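Local structure of U4/U6 snRNA-associated-splicing factor PRP24 (Saccharomyces cerevisiae, 4N0T) at residues 86-92 / 155-161; 105-110 / 141-146; 117-121 / 289-293. The protein binds U6 snRNA, is associated with annealing U6 to U4 snRNA, and functions as a recycling factor of the spliceosome. All blocks are in the same frame, centred on the assembly; numbering follows the deposited sequence.

Contact 1: residues 86-92 / 155-161; sequences TLWMTNF and TLVTKVS. With nucleotides of chain B.
Trp88 and Lys159 form a hydrogen-bonded antiparallel pair, Trp88 N giving to Lys159 O at 2.8 Å and Lys159 N returning the bond to Trp88 O. This is the middle of the second RNA recognition motif (RRM) sheet, where strand 86-90 lies between strands 128-133 and 154-160; Thr90 and Val157 repeat the pairing. The tight side is the one turned to the helices. There Met89 CG sits 3.7 Å from Leu156 CD1, and a bend at chi3 (-75°) brings Met89 CE against Thr158 OG1, a buried hydroxyl with no hydrogen-bonding partner in the model. On the opposite, RNA-bearing face the packing is close at Thr90 and Val157 but opens toward Trp88 and Lys159: Trp88 CZ3 is 4.1 Å from Val157 CG1, and Lys159, partly exposed, passes the indole edge with CD. The adenine of A20 of chain B lies over one indole face, its C5 3.5 Å above the plane, while Tyr130 and Phe128 also meet the ring. Were Trp88 replaced by an alanine, the adenine would probably lose the flat surface it stacks on, and the Lys159 chain the edge it runs along. Where the strand ends, Asn91 divides its amide between protein and RNA: ND2 donates to Thr155 O at 2.9 Å, from above the carbonyl plane, and OD1 accepts a hydrogen bond from N3 of U17 of chain B at 2.7 Å.

Contact 2: residues 105-110 / 141-146; sequences LQDINV and YCVEKL
Leu105 O is gripped twice, by Val110 N at 2.9 Å and by Ile108 N at 3.1 Å, the two donors reaching it from opposite faces of the carbonyl plane. With Asn109 N bonded to Gln106 O, the pattern is a Schellman motif: Asn109, at positive phi, is the C-prime residue that ends helix 98-107. The turn brings Ile108 and Val110 round to join Leu105 against the second segment, 141-146. Here the chief receiver is Cys142, whose SG lies among three aliphatic side chains; Val110 CG1 is 3.8 Å away, and Leu105 CG and Ile108 CD1 approach nearly as closely. In the RRM fold both helices pack on the same face of the four main strands, and this contact joins the C-terminal end of helix 98-107 to the C-terminal half of helix 136-146. It continues inward, since Leu105 also touches Ile131 and Val133 of the sheet and Leu146 touches Leu156. Leu105 and Leu146 cross at about a right angle, with their CD1 atoms 3.7 Å apart. Ile108 holds CG1 between its backbone N and carbonyl carbon (chi1 57°), and from there CD1 reaches Leu146 CD1 at 4.0 Å and the backbone of Cys142. At its outer side the contact turns to Tyr141. Its ring presents an edge: CE2 comes 3.4 Å from Ile108 O, which lies in the ring plane, and Val110 CG2 borders the same edge at CD2. One face of the ring carries Lys145 CG, 3.6 Å above the plane and displaced from the ring centre.

Contact 3: residues 117-121 / 289-293; sequences LPSLR and DKVSP. With nucleotides of chain B.
The carboxylate of Asp289 is approached from above its plane by Ser119 OG, which donates to OD2 at 2.8 Å, and the same oxygen takes a bond from N6 of A22 of chain B at 2.9 Å. The other flat group, the guanidinium of Arg121, meets C29 of chain B at its edge; in the conformer described here, one of two deposited, NH2 makes a weak 3.4 Å bond to C29 O2. The protein part is a loop-to-loop junction between two RRMs: 117-121 lies in the loop between strands 112-116 and 128-133 of the second, and 289-293 leads into helix 293-302 of the occluded RRM. Ser119 closes an ST turn, its OG accepting from Arg121 N at 3.0 Å while donating its own O-H to Asp289 OD2. With OG anti to the backbone N (chi1 168°), the hydroxyl is placed between Asp289 and the N-H of Arg121. Ser119 N meanwhile binds OP1 of A22 of chain B at 2.8 Å, so one serine is tied to a phosphate, to the neighbouring domain and to its own loop. Leu120 N donates to Asp289 O, and Leu120 CD1 packs 3.5 Å from CA of Ser292, the N-cap residue of helix 293-302, whose OG accepts from Leu295 N. A water joins Pro118 O to Lys290 O. Lys290, bending at chi4 (-54°), delivers NZ to Leu117 O at 2.8 Å.

Contacts 1 and 2 belong to one domain, the second RRM, with centres 11 Å apart. Along the chain contact 2 is nested inside the loop closed by contact 1, and the two meet where Leu87 CD1 packs on Cys142 CB, strand against helix 136-146. Contact 3 crosses both in sequence, its second segment coming after 155-161, in the occluded RRM. Its centre is about 18 Å from that of contact 1 and 25 Å from that of contact 2. Phe92 touching Leu117 joins contacts 1 and 3, which both carry RNA, so the RNA-binding second RRM is tied to the occluded RRM through contact 3, while contact 2 packs its two helices together, its nearest atom about 10 Å from the RNA.

Contact 1: residues 86-92 / 155-161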
# COMPACT_ATOMS: atom_id res chain seq x y z
N THR A 86 -14.51 -8.40 -10.57
CA THR A 86 -13.51 -7.82 -9.70
C THR A 86 -12.74 -6.71 -10.41
O THR A 86 -12.27 -6.88 -11.54
CB THR A 86 -12.52 -8.90 -9.19
OG1 THR A 86 -13.26 -9.92 -8.50
CG2 THR A 86 -11.49 -8.29 -8.25
N LEU A 87 -12.62 -5.56 -9.74
CA LEU A 87 -11.82 -4.45 -10.24
C LEU A 87 -10.51 -4.37 -9.47
O LEU A 87 -10.44 -4.75 -8.30
CB LEU A 87 -12.56 -3.15 -9.97
CG LEU A 87 -13.97 -3.12 -10.54
CD1 LEU A 87 -14.76 -2.01 -9.88
CD2 LEU A 87 -13.88 -2.92 -12.02
N TRP A 88 -9.49 -3.86 -10.14
CA TRP A 88 -8.28 -3.44 -9.44
C TRP A 88 -8.14 -1.95 -9.67
O TRP A 88 -8.25 -1.46 -10.81
CB TRP A 88 -7.07 -4.21 -9.96
CG TRP A 88 -5.75 -3.80 -9.35
CD1 TRP A 88 -5.20 -4.25 -8.19
CD2 TRP A 88 -4.78 -2.93 -9.94
NE1 TRP A 88 -3.94 -3.69 -8.00
CE2 TRP A 88 -3.67 -2.86 -9.06
CE3 TRP A 88 -4.74 -2.17 -11.12
CZ2 TRP A 88 -2.54 -2.08 -9.33
CZ3 TRP A 88 -3.62 -1.40 -11.39
CH2 TRP A 88 -2.53 -1.36 -10.49
N MET A 89 -7.91 -1.22 -8.58
CA MET A 89 -7.84 0.23 -8.61
C MET A 89 -6.54 0.72 -8.00
O MET A 89 -6.08 0.19 -6.98
CB MET A 89 -9.05 0.80 -7.86
CG MET A 89 -9.20 2.29 -7.90
SD MET A 89 -10.68 2.76 -6.95
CE MET A 89 -11.97 2.30 -8.11
N THR A 90 -5.90 1.70 -8.63
CA THR A 90 -4.76 2.32 -8.00
C THR A 90 -4.70 3.83 -8.25
O THR A 90 -5.49 4.38 -9.05
CB THR A 90 -3.42 1.64 -8.41
OG1 THR A 90 -2.41 2.04 -7.48
CG2 THR A 90 -2.98 2.06 -9.83
N ASN A 91 -3.78 4.48 -7.54
CA ASN A 91 -3.57 5.92 -7.65
C ASN A 91 -4.80 6.75 -7.24
O ASN A 91 -5.03 7.84 -7.79
CB ASN A 91 -3.10 6.33 -9.04
CG ASN A 91 -2.32 7.65 -9.01
OD1 ASN A 91 -1.56 7.91 -8.08
ND2 ASN A 91 -2.54 8.49 -10.02
N PHE A 92 -5.59 6.23 -6.31
CA PHE A 92 -6.50 7.10 -5.56
C PHE A 92 -5.65 7.93 -4.60
O PHE A 92 -4.48 7.61 -4.36
CB PHE A 92 -7.59 6.29 -4.84
CG PHE A 92 -7.11 5.00 -4.19
CD1 PHE A 92 -6.56 5.01 -2.92
CD2 PHE A 92 -7.27 3.78 -4.85
CE1 PHE A 92 -6.16 3.81 -2.30
CE2 PHE A 92 -6.86 2.58 -4.25
CZ PHE A 92 -6.31 2.60 -2.98
N THR A 155 -4.85 11.05 -11.02
CA THR A 155 -5.59 10.37 -12.07
C THR A 155 -5.83 8.92 -11.65
O THR A 155 -4.90 8.11 -11.59
CB THR A 155 -4.85 10.40 -13.41
OG1 THR A 155 -4.68 11.75 -13.83
CG2 THR A 155 -5.64 9.66 -14.48
N LEU A 156 -7.08 8.60 -11.35
CA LEU A 156 -7.43 7.24 -10.91
C LEU A 156 -7.20 6.19 -11.99
O LEU A 156 -7.45 6.41 -13.18
CB LEU A 156 -8.89 7.22 -10.43
CG LEU A 156 -9.31 5.94 -9.70
CD1 LEU A 156 -8.64 5.91 -8.35
CD2 LEU A 156 -10.84 5.90 -9.52
N VAL A 157 -6.72 5.02 -11.58
CA VAL A 157 -6.63 3.88 -12.48
C VAL A 157 -7.64 2.84 -12.03
O VAL A 157 -7.62 2.43 -10.87
CB VAL A 157 -5.23 3.23 -12.42
CG1 VAL A 157 -5.20 1.95 -13.24
CG2 VAL A 157 -4.17 4.21 -12.92
N THR A 158 -8.54 2.44 -12.93
CA THR A 158 -9.54 1.39 -12.61
C THR A 158 -9.53 0.37 -13.74
O THR A 158 -9.73 0.72 -14.91
CB THR A 158 -10.96 1.98 -12.43
OG1 THR A 158 -10.94 2.96 -11.39
CG2 THR A 158 -11.96 0.88 -12.04
N LYS A 159 -9.29 -0.90 -13.40
CA LYS A 159 -9.14 -1.97 -14.39
C LYS A 159 -9.96 -3.18 -13.99
O LYS A 159 -10.18 -3.43 -12.80
CB LYS A 159 -7.66 -2.39 -14.49
CG LYS A 159 -6.70 -1.33 -15.03
CD LYS A 159 -5.24 -1.83 -14.97
CE LYS A 159 -4.26 -0.85 -15.60
NZ LYS A 159 -4.31 -0.92 -17.09
N VAL A 160 -10.41 -3.94 -14.98
CA VAL A 160 -10.90 -5.28 -14.72
C VAL A 160 -9.69 -6.08 -14.22
O VAL A 160 -8.65 -6.11 -14.87
CB VAL A 160 -11.49 -5.91 -15.99
CG1 VAL A 160 -11.85 -7.36 -15.74
CG2 VAL A 160 -12.75 -5.13 -16.42
N SER A 161 -9.82 -6.68 -13.04
CA SER A 161 -8.69 -7.34 -12.38
C SER A 161 -8.15 -8.56 -13.13
O SER A 161 -8.88 -9.51 -13.44
CB SER A 161 -9.07 -7.73 -10.94
OG SER A 161 -8.01 -8.45 -10.33
P A B 20 2.34 -3.07 -8.71
OP1 A B 20 3.16 -2.51 -7.59
OP2 A B 20 3.05 -3.54 -9.93
O5' A B 20 1.46 -4.27 -8.17
C5' A B 20 0.75 -4.20 -6.93
C4' A B 20 -0.19 -5.35 -6.78
O4' A B 20 -1.33 -5.13 -7.66
C3' A B 20 0.38 -6.73 -7.15
O3' A B 20 -0.22 -7.73 -6.33
C2' A B 20 -0.11 -6.91 -8.58
O2' A B 20 -0.22 -8.26 -9.00
C1' A B 20 -1.48 -6.22 -8.54
N9 A B 20 -1.92 -5.73 -9.84
C8 A B 20 -1.28 -4.83 -10.65
N7 A B 20 -1.91 -4.62 -11.79
C5 A B 20 -3.04 -5.42 -11.70
C6 A B 20 -4.12 -5.66 -12.59
N6 A B 20 -4.22 -5.06 -13.77
N1 A B 20 -5.07 -6.53 -12.19
C2 A B 20 -4.95 -7.14 -11.00
N3 A B 20 -3.97 -7.00 -10.10
C4 A B 20 -3.06 -6.12 -10.51
P A B 18 5.68 5.29 -5.40
OP1 A B 18 6.19 4.52 -4.23
OP2 A B 18 6.31 5.13 -6.73
O5' A B 18 4.13 4.95 -5.65
C5' A B 18 3.19 4.95 -4.58
C4' A B 18 1.77 4.86 -5.10
O4' A B 18 1.50 5.96 -6.02
C3' A B 18 1.42 3.61 -5.90
O3' A B 18 1.12 2.51 -5.07
C2' A B 18 0.24 4.09 -6.75
O2' A B 18 -0.93 4.20 -5.96
C1' A B 18 0.69 5.50 -7.08
N9 A B 18 1.49 5.56 -8.33
C8 A B 18 2.82 5.90 -8.46
N7 A B 18 3.23 5.88 -9.70
C5 A B 18 2.10 5.54 -10.43
C6 A B 18 1.89 5.37 -11.81
N6 A B 18 2.85 5.55 -12.73
N1 A B 18 0.66 5.01 -12.22
C2 A B 18 -0.30 4.85 -11.31
N3 A B 18 -0.22 4.99 -9.99
C4 A B 18 1.02 5.33 -9.60
P U B 17 7.96 11.41 -7.62
OP1 U B 17 6.87 12.24 -7.04
OP2 U B 17 9.35 11.93 -7.65
O5' U B 17 7.99 10.05 -6.79
C5' U B 17 7.01 9.02 -6.97
C4' U B 17 5.93 9.08 -5.91
O4' U B 17 4.97 10.11 -6.27
C3' U B 17 5.09 7.81 -5.77
O3' U B 17 5.69 6.83 -4.94
C2' U B 17 3.77 8.34 -5.23
O2' U B 17 3.84 8.60 -3.83
C1' U B 17 3.65 9.67 -5.98
N1 U B 17 2.93 9.46 -7.26
C2 U B 17 1.55 9.21 -7.17
O2 U B 17 0.96 9.18 -6.11
N3 U B 17 0.91 9.00 -8.37
C4 U B 17 1.50 9.01 -9.61
O4 U B 17 0.82 8.79 -10.61
C5 U B 17 2.91 9.28 -9.63
C6 U B 17 3.56 9.49 -8.47
O HOH W 1 -2.00 11.18 -11.19

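Contact 2: residues 105-110 / 141-146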
# COMPACT_ATOMS: atom_id res chain seq x y z
N LEU A 105 -18.21 4.25 -5.88
CA LEU A 105 -19.05 3.32 -6.62
C LEU A 105 -20.54 3.59 -6.34
O LEU A 105 -21.37 3.46 -7.23
CB LEU A 105 -18.70 1.86 -6.30
CG LEU A 105 -17.53 1.23 -7.06
CD1 LEU A 105 -16.22 1.98 -6.85
CD2 LEU A 105 -17.38 -0.23 -6.65
N GLN A 106 -20.85 3.96 -5.11
CA GLN A 106 -22.21 4.32 -4.70
C GLN A 106 -22.74 5.43 -5.62
O GLN A 106 -23.88 5.39 -6.08
CB GLN A 106 -22.16 4.80 -3.25
CG GLN A 106 -23.46 4.83 -2.49
CD GLN A 106 -23.25 5.33 -1.07
OE1 GLN A 106 -22.87 6.48 -0.85
NE2 GLN A 106 -23.49 4.46 -0.09
N ASP A 107 -21.87 6.41 -5.89
CA ASP A 107 -22.19 7.55 -6.77
C ASP A 107 -22.60 7.17 -8.19
O ASP A 107 -23.35 7.90 -8.84
CB ASP A 107 -21.00 8.50 -6.85
CG ASP A 107 -20.91 9.44 -5.66
OD1 ASP A 107 -21.43 9.09 -4.58
OD2 ASP A 107 -20.30 10.52 -5.82
N ILE A 108 -22.08 6.06 -8.70
CA ILE A 108 -22.42 5.62 -10.04
C ILE A 108 -23.34 4.40 -9.97
O ILE A 108 -23.44 3.61 -10.92
CB ILE A 108 -21.15 5.35 -10.90
CG1 ILE A 108 -20.25 4.30 -10.23
CG2 ILE A 108 -20.39 6.64 -11.11
CD1 ILE A 108 -19.25 3.64 -11.19
N ASN A 109 -23.98 4.28 -8.82
CA ASN A 109 -25.02 3.28 -8.56
C ASN A 109 -24.54 1.85 -8.75
O ASN A 109 -25.24 1.02 -9.33
CB ASN A 109 -26.29 3.58 -9.37
CG ASN A 109 -26.93 4.91 -8.97
OD1 ASN A 109 -27.11 5.20 -7.79
ND2 ASN A 109 -27.26 5.72 -9.97
N VAL A 110 -23.34 1.58 -8.25
CA VAL A 110 -22.78 0.23 -8.27
C VAL A 110 -22.64 -0.30 -6.84
O VAL A 110 -21.99 0.33 -6.01
CB VAL A 110 -21.41 0.23 -8.96
CG1 VAL A 110 -20.72 -1.13 -8.79
CG2 VAL A 110 -21.56 0.59 -10.44
N TYR A 141 -18.79 -1.05 -16.19
CA TYR A 141 -19.29 0.31 -16.00
C TYR A 141 -18.36 1.10 -15.07
O TYR A 141 -18.11 2.29 -15.30
CB TYR A 141 -20.74 0.29 -15.48
CG TYR A 141 -21.40 1.64 -15.43
CD1 TYR A 141 -21.65 2.36 -16.60
CD2 TYR A 141 -21.81 2.21 -14.23
CE1 TYR A 141 -22.26 3.61 -16.57
CE2 TYR A 141 -22.42 3.46 -14.18
CZ TYR A 141 -22.64 4.14 -15.36
OH TYR A 141 -23.25 5.38 -15.34
N CYS A 142 -17.84 0.45 -14.04
CA CYS A 142 -16.85 1.11 -13.17
C CYS A 142 -15.61 1.53 -13.95
O CYS A 142 -15.06 2.61 -13.71
CB CYS A 142 -16.44 0.20 -12.02
SG CYS A 142 -17.72 -0.06 -10.78
N VAL A 143 -15.15 0.69 -14.87
CA VAL A 143 -13.98 1.05 -15.67
C VAL A 143 -14.33 2.26 -16.53
O VAL A 143 -13.57 3.23 -16.58
CB VAL A 143 -13.52 -0.10 -16.57
CG1 VAL A 143 -12.39 0.37 -17.50
CG2 VAL A 143 -13.04 -1.29 -15.73
N GLU A 144 -15.49 2.21 -17.17
CA GLU A 144 -15.95 3.29 -18.05
C GLU A 144 -15.99 4.63 -17.34
O GLU A 144 -15.49 5.63 -17.86
CB GLU A 144 -17.34 2.96 -18.61
CG GLU A 144 -17.88 4.02 -19.56
CD GLU A 144 -19.38 3.91 -19.78
OE1 GLU A 144 -19.91 2.78 -19.83
OE2 GLU A 144 -20.04 4.97 -19.91
N LYS A 145 -16.56 4.66 -16.14
CA LYS A 145 -16.77 5.92 -15.43
C LYS A 145 -15.60 6.36 -14.55
O LYS A 145 -15.43 7.56 -14.32
CB LYS A 145 -18.03 5.84 -14.56
CG LYS A 145 -19.30 5.47 -15.33
CD LYS A 145 -19.77 6.59 -16.25
CE LYS A 145 -20.19 7.81 -15.46
NZ LYS A 145 -21.15 8.67 -16.22
N LEU A 146 -14.80 5.41 -14.05
CA LEU A 146 -13.81 5.73 -13.02
C LEU A 146 -12.37 5.71 -13.50
O LEU A 146 -11.52 6.38 -12.91
CB LEU A 146 -13.96 4.79 -11.81
CG LEU A 146 -15.35 4.73 -11.18
CD1 LEU A 146 -15.39 3.74 -10.02
CD2 LEU A 146 -15.83 6.11 -10.73

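Contact 3: residues 117-121 / 289-293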
# COMPACT_ATOMS: atom_id res chain seq x y z
N LEU A 117 -7.68 -3.79 0.80
CA LEU A 117 -6.49 -2.95 0.71
C LEU A 117 -5.29 -3.72 1.25
O LEU A 117 -5.44 -4.64 2.07
CB LEU A 117 -6.72 -1.68 1.53
CG LEU A 117 -7.61 -0.54 0.99
CD1 LEU A 117 -6.87 0.32 0.00
CD2 LEU A 117 -8.93 -0.97 0.38
N PRO A 118 -4.08 -3.35 0.80
CA PRO A 118 -2.87 -4.13 1.12
C PRO A 118 -2.18 -3.69 2.41
O PRO A 118 -2.32 -2.55 2.86
CB PRO A 118 -1.96 -3.84 -0.07
CG PRO A 118 -2.31 -2.41 -0.43
CD PRO A 118 -3.83 -2.35 -0.25
N SER A 119 -1.40 -4.61 2.98
CA SER A 119 -0.57 -4.30 4.15
C SER A 119 0.58 -3.37 3.79
O SER A 119 1.25 -3.56 2.76
CB SER A 119 0.03 -5.59 4.72
OG SER A 119 1.06 -5.31 5.67
N LEU A 120 0.85 -2.39 4.65
CA LEU A 120 1.97 -1.48 4.40
C LEU A 120 3.22 -1.92 5.16
O LEU A 120 4.20 -1.18 5.22
CB LEU A 120 1.59 -0.05 4.82
CG LEU A 120 0.23 0.43 4.30
CD1 LEU A 120 0.03 1.90 4.68
CD2 LEU A 120 0.13 0.25 2.80
N ARG A 121 3.16 -3.12 5.71
CA ARG A 121 4.21 -3.61 6.58
C ARG A 121 5.60 -3.46 5.98
O ARG A 121 6.49 -2.89 6.62
CB ARG A 121 3.95 -5.07 6.95
CG ARG A 121 5.02 -5.70 7.83
CD ARG A 121 4.68 -7.17 8.05
NE ARG A 121 5.74 -7.89 8.75
CZ ARG A 121 5.83 -9.22 8.80
NH1 ARG A 121 4.92 -9.97 8.18
NH2 ARG A 121 6.83 -9.80 9.45
N ASP A 289 -1.98 -2.29 10.24
CA ASP A 289 -0.92 -2.15 9.24
C ASP A 289 -1.40 -1.68 7.85
O ASP A 289 -0.58 -1.55 6.93
CB ASP A 289 -0.04 -3.42 9.18
CG ASP A 289 -0.68 -4.56 8.41
OD1 ASP A 289 -1.86 -4.47 7.99
OD2 ASP A 289 0.03 -5.58 8.22
N LYS A 290 -2.70 -1.41 7.71
CA LYS A 290 -3.19 -0.88 6.44
C LYS A 290 -3.21 0.65 6.43
O LYS A 290 -3.46 1.27 5.39
CB LYS A 290 -4.59 -1.44 6.13
CG LYS A 290 -4.59 -2.95 5.89
CD LYS A 290 -5.96 -3.46 5.46
CE LYS A 290 -6.06 -4.99 5.48
NZ LYS A 290 -5.00 -5.65 4.69
N VAL A 291 -2.93 1.24 7.59
CA VAL A 291 -3.04 2.69 7.82
C VAL A 291 -1.78 3.43 7.39
O VAL A 291 -0.70 3.17 7.92
CB VAL A 291 -3.28 2.98 9.32
CG1 VAL A 291 -3.21 4.47 9.60
CG2 VAL A 291 -4.62 2.41 9.75
N SER A 292 -1.91 4.36 6.44
CA SER A 292 -0.75 5.09 5.93
C SER A 292 -0.42 6.34 6.74
O SER A 292 -1.28 6.88 7.46
CB SER A 292 -0.99 5.49 4.47
OG SER A 292 -1.96 6.52 4.41
N PRO A 293 0.81 6.84 6.62
CA PRO A 293 1.16 8.13 7.22
C PRO A 293 0.22 9.24 6.79
O PRO A 293 -0.11 10.11 7.61
CB PRO A 293 2.56 8.38 6.66
CG PRO A 293 3.14 7.01 6.55
CD PRO A 293 1.99 6.14 6.08
P A B 22 -0.93 -8.02 1.07
OP1 A B 22 -1.52 -7.30 2.22
OP2 A B 22 0.39 -7.62 0.52
O5' A B 22 -0.89 -9.55 1.50
C5' A B 22 0.11 -10.44 1.01
C4' A B 22 0.15 -11.66 1.88
O4' A B 22 0.61 -11.26 3.20
C3' A B 22 -1.22 -12.31 2.08
O3' A B 22 -1.08 -13.72 2.17
C2' A B 22 -1.67 -11.75 3.42
O2' A B 22 -2.58 -12.57 4.13
C1' A B 22 -0.36 -11.61 4.17
N9 A B 22 -0.40 -10.55 5.18
C8 A B 22 -0.67 -9.22 5.00
N7 A B 22 -0.66 -8.53 6.12
C5 A B 22 -0.38 -9.48 7.10
C6 A B 22 -0.24 -9.39 8.49
N6 A B 22 -0.36 -8.26 9.18
N1 A B 22 0.04 -10.53 9.16
C2 A B 22 0.16 -11.67 8.46
N3 A B 22 0.05 -11.88 7.16
C4 A B 22 -0.22 -10.73 6.53
P C B 29 14.88 -5.13 9.86
OP1 C B 29 14.23 -4.29 10.88
OP2 C B 29 16.38 -5.13 9.77
O5' C B 29 14.38 -6.64 9.99
C5' C B 29 14.42 -7.33 11.24
C4' C B 29 13.21 -8.19 11.44
O4' C B 29 12.02 -7.34 11.44
C3' C B 29 12.96 -9.25 10.36
O3' C B 29 12.25 -10.34 10.94
C2' C B 29 12.01 -8.52 9.41
O2' C B 29 11.25 -9.36 8.58
C1' C B 29 11.14 -7.78 10.42
N1 C B 29 10.45 -6.60 9.90
C2 C B 29 9.11 -6.46 10.27
O2 C B 29 8.61 -7.36 10.97
N3 C B 29 8.42 -5.39 9.84
C4 C B 29 9.03 -4.48 9.10
N4 C B 29 8.30 -3.43 8.71
C5 C B 29 10.39 -4.59 8.72
C6 C B 29 11.08 -5.66 9.14
P A B 24 3.27 -12.66 -2.90
OP1 A B 24 3.85 -12.68 -4.26
OP2 A B 24 3.65 -13.66 -1.88
O5' A B 24 3.55 -11.24 -2.25
C5' A B 24 3.29 -10.05 -2.99
C4' A B 24 3.64 -8.84 -2.16
O4' A B 24 2.80 -8.81 -0.98
C3' A B 24 5.04 -8.84 -1.61
O3' A B 24 5.98 -8.41 -2.57
C2' A B 24 4.92 -7.90 -0.42
O2' A B 24 4.86 -6.55 -0.89
C1' A B 24 3.54 -8.28 0.11
N9 A B 24 3.58 -9.32 1.16
C8 A B 24 3.75 -10.68 1.03
N7 A B 24 3.69 -11.33 2.17
C5 A B 24 3.45 -10.34 3.10
C6 A B 24 3.27 -10.37 4.49
N6 A B 24 3.32 -11.48 5.22
N1 A B 24 3.03 -9.20 5.12
C2 A B 24 2.98 -8.07 4.41
N3 A B 24 3.15 -7.92 3.10
C4 A B 24 3.38 -9.10 2.49
O HOH W 2 -3.57 -0.07 2.74